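Local coordinates for SVS_variant_AS1 (Streptomyces sp. CWA1, PDB 6TJA), which probably cyclises geranylgeranyl diphosphate to the diterpene spiroviolene, as a class I terpene synthase that sheds diphosphate with the help of magnesium ions, at residues A[177-182]-A[220-225]; A[280-285]-A[354-359]. All coordinates share one frame; numbering follows the deposited sequence.

Contact 1: residues A[177-182]-A[220-225]; sequences DYLAMR and AIMVAA
The helix pair that carries the probable diphosphate-sensing arginine of this class I terpene cyclase meets here, M222 packing on L179 and A225 on R182. M222 reaches out of helix 211-231 with CG anti to the backbone N (chi1 -167°), and two further bends bring its methyl CE against the L179 backbone, 3.3 Å from L179 O. The same CE lies 3.7 Å from L179 CB, while M222 SD passes 4.0 Å from L179 CD2; the side chains cross at about a right angle. Were M222 an alanine, L179 would probably lose the thioether against it, a gap being likely to open between the helices. One turn on, the A225 methyl CB sits 4.1 Å from R182 CG. R182 CB rests on one face of the Y178 ring, 3.7 Å above its plane and offset toward the rim. Both polar ends converge on D229, by a salt bridge from R182 and a hydrogen bond from Y178. Spacing from the motif around D229 that binds metal in relatives is consistent with R182 being the sensor, and S185 and A186 linker and effector. Helix 143-169 packs against A180 and M181, and helices 258-283 and 289-309 against 220-225.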
loop_
_atom_site.group_PDB
_atom_site.type_symbol
_atom_site.label_atom_id
_atom_site.label_comp_id
_atom_site.label_asym_id
_atom_site.label_seq_id
_atom_site.Cartn_x
_atom_site.Cartn_y
_atom_site.Cartn_z
ATOM N N ASP A 177 3.475 18.755 -1.676
ATOM C CA ASP A 177 3.346 17.763 -0.569
ATOM C C ASP A 177 1.875 17.651 -0.103
ATOM O O ASP A 177 1.432 16.511 0.157
ATOM C CB ASP A 177 4.248 18.110 0.621
ATOM C CG ASP A 177 5.734 17.814 0.438
ATOM O OD1 ASP A 177 6.094 17.233 -0.583
ATOM O OD2 ASP A 177 6.521 18.145 1.351
ATOM N N TYR A 178 1.154 18.769 0.048
ATOM C CA TYR A 178 -0.244 18.771 0.514
ATOM C C TYR A 178 -1.128 17.948 -0.440
ATOM O O TYR A 178 -1.961 17.156 0.076
ATOM C CB TYR A 178 -0.844 20.160 0.694
ATOM C CG TYR A 178 -2.257 20.036 1.158
ATOM C CD1 TYR A 178 -3.311 20.243 0.283
ATOM C CD2 TYR A 178 -2.544 19.556 2.421
ATOM C CE1 TYR A 178 -4.623 20.037 0.675
ATOM C CE2 TYR A 178 -3.854 19.347 2.836
ATOM C CZ TYR A 178 -4.893 19.557 1.945
ATOM O OH TYR A 178 -6.189 19.351 2.308
ATOM N N LEU A 179 -1.012 18.168 -1.747
ATOM C CA LEU A 179 -1.851 17.471 -2.759
ATOM C C LEU A 179 -1.452 15.995 -2.781
ATOM O O LEU A 179 -2.358 15.136 -2.768
ATOM C CB LEU A 179 -1.670 18.128 -4.124
ATOM C CG LEU A 179 -2.173 19.564 -4.214
ATOM C CD1 LEU A 179 -1.908 20.124 -5.594
ATOM C CD2 LEU A 179 -3.658 19.660 -3.877
ATOM N N ALA A 180 -0.152 15.701 -2.737
ATOM C CA ALA A 180 0.326 14.298 -2.652
ATOM C C ALA A 180 -0.267 13.628 -1.403
ATOM O O ALA A 180 -0.781 12.505 -1.503
ATOM C CB ALA A 180 1.837 14.246 -2.659
ATOM N N MET A 181 -0.216 14.308 -0.259
ATOM C CA MET A 181 -0.604 13.746 1.051
ATOM C C MET A 181 -2.123 13.519 1.072
ATOM O O MET A 181 -2.590 12.427 1.443
ATOM C CB MET A 181 -0.220 14.725 2.164
ATOM C CG MET A 181 -0.593 14.268 3.516
ATOM S SD MET A 181 -0.400 15.511 4.788
ATOM C CE MET A 181 -1.785 16.582 4.446
ATOM N N ARG A 182 -2.858 14.537 0.680
ATOM C CA ARG A 182 -4.321 14.618 0.777
ATOM C C ARG A 182 -4.963 13.668 -0.241
ATOM O O ARG A 182 -6.065 13.169 0.014
ATOM C CB ARG A 182 -4.677 16.092 0.597
ATOM C CG ARG A 182 -6.138 16.417 0.826
ATOM C CD ARG A 182 -6.529 16.232 2.277
ATOM N NE ARG A 182 -7.921 16.634 2.394
ATOM C CZ ARG A 182 -8.773 16.131 3.265
ATOM N NH1 ARG A 182 -8.396 15.178 4.099
ATOM N NH2 ARG A 182 -10.015 16.568 3.262
ATOM N N ALA A 220 -10.202 12.005 -9.866
ATOM C CA ALA A 220 -11.503 11.867 -9.195
ATOM C C ALA A 220 -11.270 12.054 -7.700
ATOM O O ALA A 220 -12.057 12.777 -7.046
ATOM C CB ALA A 220 -12.117 10.538 -9.521
ATOM N N ILE A 221 -10.224 11.404 -7.175
ATOM C CA ILE A 221 -9.888 11.395 -5.724
ATOM C C ILE A 221 -9.502 12.808 -5.291
ATOM O O ILE A 221 -9.974 13.234 -4.242
ATOM C CB ILE A 221 -8.805 10.351 -5.425
ATOM C CG1 ILE A 221 -9.387 8.950 -5.554
ATOM C CG2 ILE A 221 -8.164 10.550 -4.058
ATOM C CD1 ILE A 221 -8.326 7.875 -5.539
ATOM N N MET A 222 -8.729 13.518 -6.103
ATOM C CA MET A 222 -8.181 14.848 -5.772
ATOM C C MET A 222 -9.320 15.862 -5.767
ATOM O O MET A 222 -9.328 16.711 -4.886
ATOM C CB MET A 222 -7.095 15.267 -6.759
ATOM C CG MET A 222 -6.284 16.487 -6.285
ATOM S SD MET A 222 -5.250 16.139 -4.818
ATOM C CE MET A 222 -3.805 15.566 -5.680
ATOM N N VAL A 223 -10.287 15.759 -6.677
ATOM C CA VAL A 223 -11.438 16.706 -6.704
ATOM C C VAL A 223 -12.293 16.452 -5.461
ATOM O O VAL A 223 -12.634 17.445 -4.785
ATOM C CB VAL A 223 -12.268 16.609 -7.989
ATOM C CG1 VAL A 223 -13.515 17.486 -7.891
ATOM C CG2 VAL A 223 -11.440 16.960 -9.218
ATOM N N ALA A 224 -12.584 15.183 -5.148
ATOM C CA ALA A 224 -13.382 14.782 -3.962
ATOM C C ALA A 224 -12.702 15.281 -2.682
ATOM O O ALA A 224 -13.415 15.744 -1.776
ATOM C CB ALA A 224 -13.558 13.277 -3.885
ATOM N N ALA A 225 -11.385 15.107 -2.581
ATOM C CA ALA A 225 -10.564 15.603 -1.454
ATOM C C ALA A 225 -10.731 17.120 -1.300
ATOM O O ALA A 225 -10.908 17.589 -0.199
ATOM C CB ALA A 225 -9.111 15.257 -1.668
#

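Contact 2: residues A[280-285]-A[354-359]; sequences HDRVRP and WDDALL
R282 and D356 form a salt bridge between the C-terminal part of helix 258-283 and the C-terminal tail. R282 NH2 donates to D356 OD1 over 2.8 Å, with an N-H...O angle of 146°, and R282 NE adds a weak second bond of 3.3 Å to D356 OD1. The guanidinium thus straddles a single oxygen instead of pairing with both. Its plane stands 88° from that of the carboxylate, and NH2 meets OD1 on the anti side, well out of the carboxylate plane. OD1 also takes a salt bridge from R275 of the same helix, its strongest polar partner, so R275 and R282 together hold one acceptor, and their positive charges would be expected to keep the aspartate ionised. R282 gains its reach from an extended start, with CG anti to the backbone N (chi1 170°), before the chain bends at chi3.

Apolar contact is slight. L359 CB lies in the guanidinium plane of R282, at its edge and 3.7 Å from NH2. The L359 side chain also packs on R275 and L279 of helix 258-283 and on P211 and A215 of helix 211-231, tucking the last modelled residue against two helices. At the other end of 354-359, W354 packs on R271 and R275.

Surface-exposed and far from the centre of the chain, the arrangement is a surface salt bridge joining a C-terminal segment without regular secondary structure to helix 258-283 of the all-helical class I terpene-cyclase fold, the segment being held there by the D356 salt bridges and by L359.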
loop_
_atom_site.group_PDB
_atom_site.type_symbol
_atom_site.label_atom_id
_atom_site.label_comp_id
_atom_site.label_asym_id
_atom_site.label_seq_id
_atom_site.Cartn_x
_atom_site.Cartn_y
_atom_site.Cartn_z
ATOM N N HIS A 280 -11.282 11.849 -19.651
ATOM C CA HIS A 280 -12.420 10.900 -19.607
ATOM C C HIS A 280 -12.975 10.750 -21.029
ATOM O O HIS A 280 -13.207 9.612 -21.465
ATOM C CB HIS A 280 -13.490 11.343 -18.595
ATOM C CG HIS A 280 -14.727 10.518 -18.708
ATOM N ND1 HIS A 280 -15.686 10.762 -19.671
ATOM C CD2 HIS A 280 -15.101 9.390 -18.067
ATOM C CE1 HIS A 280 -16.637 9.852 -19.562
ATOM N NE2 HIS A 280 -16.283 8.980 -18.607
ATOM N N ASP A 281 -13.134 11.862 -21.740
ATOM C CA ASP A 281 -13.761 11.900 -23.089
ATOM C C ASP A 281 -12.855 11.178 -24.095
ATOM O O ASP A 281 -13.389 10.615 -25.044
ATOM C CB ASP A 281 -14.152 13.340 -23.454
ATOM C CG ASP A 281 -15.443 13.802 -22.782
ATOM O OD1 ASP A 281 -16.008 13.028 -21.982
ATOM O OD2 ASP A 281 -15.880 14.940 -23.048
ATOM N N ARG A 282 -11.542 11.132 -23.866
ATOM C CA ARG A 282 -10.580 10.455 -24.779
ATOM C C ARG A 282 -10.599 8.945 -24.503
ATOM O O ARG A 282 -10.481 8.153 -25.441
ATOM C CB ARG A 282 -9.218 11.126 -24.612
ATOM C CG ARG A 282 -8.065 10.408 -25.285
ATOM C CD ARG A 282 -6.804 11.274 -25.342
ATOM N NE ARG A 282 -5.868 11.173 -24.221
ATOM C CZ ARG A 282 -5.247 10.054 -23.806
ATOM N NH1 ARG A 282 -5.493 8.871 -24.351
ATOM N NH2 ARG A 282 -4.382 10.118 -22.810
ATOM N N VAL A 283 -10.805 8.544 -23.258
ATOM C CA VAL A 283 -10.684 7.124 -22.813
ATOM C C VAL A 283 -12.027 6.406 -22.981
ATOM O O VAL A 283 -12.018 5.199 -23.265
ATOM C CB VAL A 283 -10.214 7.083 -21.348
ATOM C CG1 VAL A 283 -10.369 5.724 -20.721
ATOM C CG2 VAL A 283 -8.783 7.560 -21.233
ATOM N N ARG A 284 -13.137 7.093 -22.755
ATOM C CA ARG A 284 -14.458 6.424 -22.594
ATOM C C ARG A 284 -14.857 5.704 -23.890
ATOM O O ARG A 284 -15.312 4.579 -23.827
ATOM C CB ARG A 284 -15.536 7.390 -22.107
ATOM C CG ARG A 284 -16.866 6.712 -21.795
ATOM C CD ARG A 284 -17.825 6.769 -22.983
ATOM N NE ARG A 284 -18.086 8.175 -23.325
ATOM C CZ ARG A 284 -19.002 8.958 -22.737
ATOM N NH1 ARG A 284 -19.796 8.483 -21.783
ATOM N NH2 ARG A 284 -19.123 10.217 -23.125
ATOM N N PRO A 285 -14.727 6.306 -25.086
ATOM C CA PRO A 285 -15.225 5.685 -26.323
ATOM C C PRO A 285 -14.721 4.257 -26.563
ATOM O O PRO A 285 -15.524 3.421 -26.921
ATOM C CB PRO A 285 -14.733 6.660 -27.416
ATOM C CG PRO A 285 -14.763 8.003 -26.699
ATOM C CD PRO A 285 -14.209 7.671 -25.316
ATOM N N TRP A 354 -1.356 15.405 -17.159
ATOM C CA TRP A 354 -1.509 16.188 -18.416
ATOM C C TRP A 354 -0.579 15.681 -19.524
ATOM O O TRP A 354 -0.570 16.344 -20.562
ATOM C CB TRP A 354 -1.214 17.672 -18.146
ATOM C CG TRP A 354 -2.318 18.411 -17.470
ATOM C CD1 TRP A 354 -3.347 19.087 -18.075
ATOM C CD2 TRP A 354 -2.526 18.539 -16.050
ATOM N NE1 TRP A 354 -4.181 19.636 -17.131
ATOM C CE2 TRP A 354 -3.697 19.326 -15.880
ATOM C CE3 TRP A 354 -1.848 18.065 -14.916
ATOM C CZ2 TRP A 354 -4.169 19.662 -14.614
ATOM C CZ3 TRP A 354 -2.326 18.386 -13.668
ATOM C CH2 TRP A 354 -3.470 19.179 -13.520
ATOM N N ASP A 355 0.218 14.629 -19.277
ATOM C CA ASP A 355 1.239 14.091 -20.213
ATOM C C ASP A 355 0.620 12.934 -21.008
ATOM O O ASP A 355 0.702 11.807 -20.543
ATOM C CB ASP A 355 2.478 13.683 -19.415
ATOM C CG ASP A 355 3.636 13.171 -20.246
ATOM O OD1 ASP A 355 3.404 12.883 -21.429
ATOM O OD2 ASP A 355 4.772 13.083 -19.691
ATOM N N ASP A 356 0.021 13.195 -22.164
ATOM C CA ASP A 356 -0.748 12.175 -22.937
ATOM C C ASP A 356 0.163 11.076 -23.500
ATOM O O ASP A 356 -0.309 9.918 -23.649
ATOM C CB ASP A 356 -1.605 12.837 -24.015
ATOM C CG ASP A 356 -2.854 13.482 -23.417
ATOM O OD1 ASP A 356 -3.546 12.794 -22.585
ATOM O OD2 ASP A 356 -3.107 14.674 -23.743
ATOM N N ALA A 357 1.434 11.371 -23.732
ATOM C CA ALA A 357 2.380 10.372 -24.273
ATOM C C ALA A 357 2.638 9.296 -23.208
ATOM O O ALA A 357 2.879 8.126 -23.562
ATOM C CB ALA A 357 3.653 11.050 -24.723
ATOM N N LEU A 358 2.595 9.700 -21.942
ATOM C CA LEU A 358 2.841 8.825 -20.775
ATOM C C LEU A 358 1.563 8.024 -20.466
ATOM O O LEU A 358 1.689 6.954 -19.915
ATOM C CB LEU A 358 3.286 9.741 -19.635
ATOM C CG LEU A 358 3.928 9.055 -18.434
ATOM C CD1 LEU A 358 5.134 9.855 -17.943
ATOM C CD2 LEU A 358 2.908 8.861 -17.322
ATOM N N LEU A 359 0.395 8.525 -20.877
ATOM C CA LEU A 359 -0.965 7.983 -20.599
ATOM C C LEU A 359 -1.521 7.228 -21.830
ATOM O O LEU A 359 -0.904 6.778 -22.804
ATOM C CB LEU A 359 -1.880 9.170 -20.255
ATOM C CG LEU A 359 -1.475 10.031 -19.060
ATOM C CD1 LEU A 359 -2.411 11.225 -18.884
ATOM C CD2 LEU A 359 -1.433 9.202 -17.787
#

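Contact 1 is buried, its centre about 9 Å from the centre of the chain, whereas contact 2 is at the surface, about 22 Å out. Their centres are about 20 Å apart and they do not touch, but both involve helices 211-231 and 258-283: the first supplies 220-225 and also packs on L359, the second supplies R282 and also packs on M222. The chemistry follows the depth. Between 177-182 and 220-225 the meeting is mainly van der Waals, with a methionine methyl on a backbone carbonyl and an arginine stem beside an alanine, the arginine's charge being matched by D229 nearby; between 280-285 and 354-359 a salt bridge makes the join. Contact 1 borders the probable catalytic machinery, while contact 2 holds the tail to the periphery.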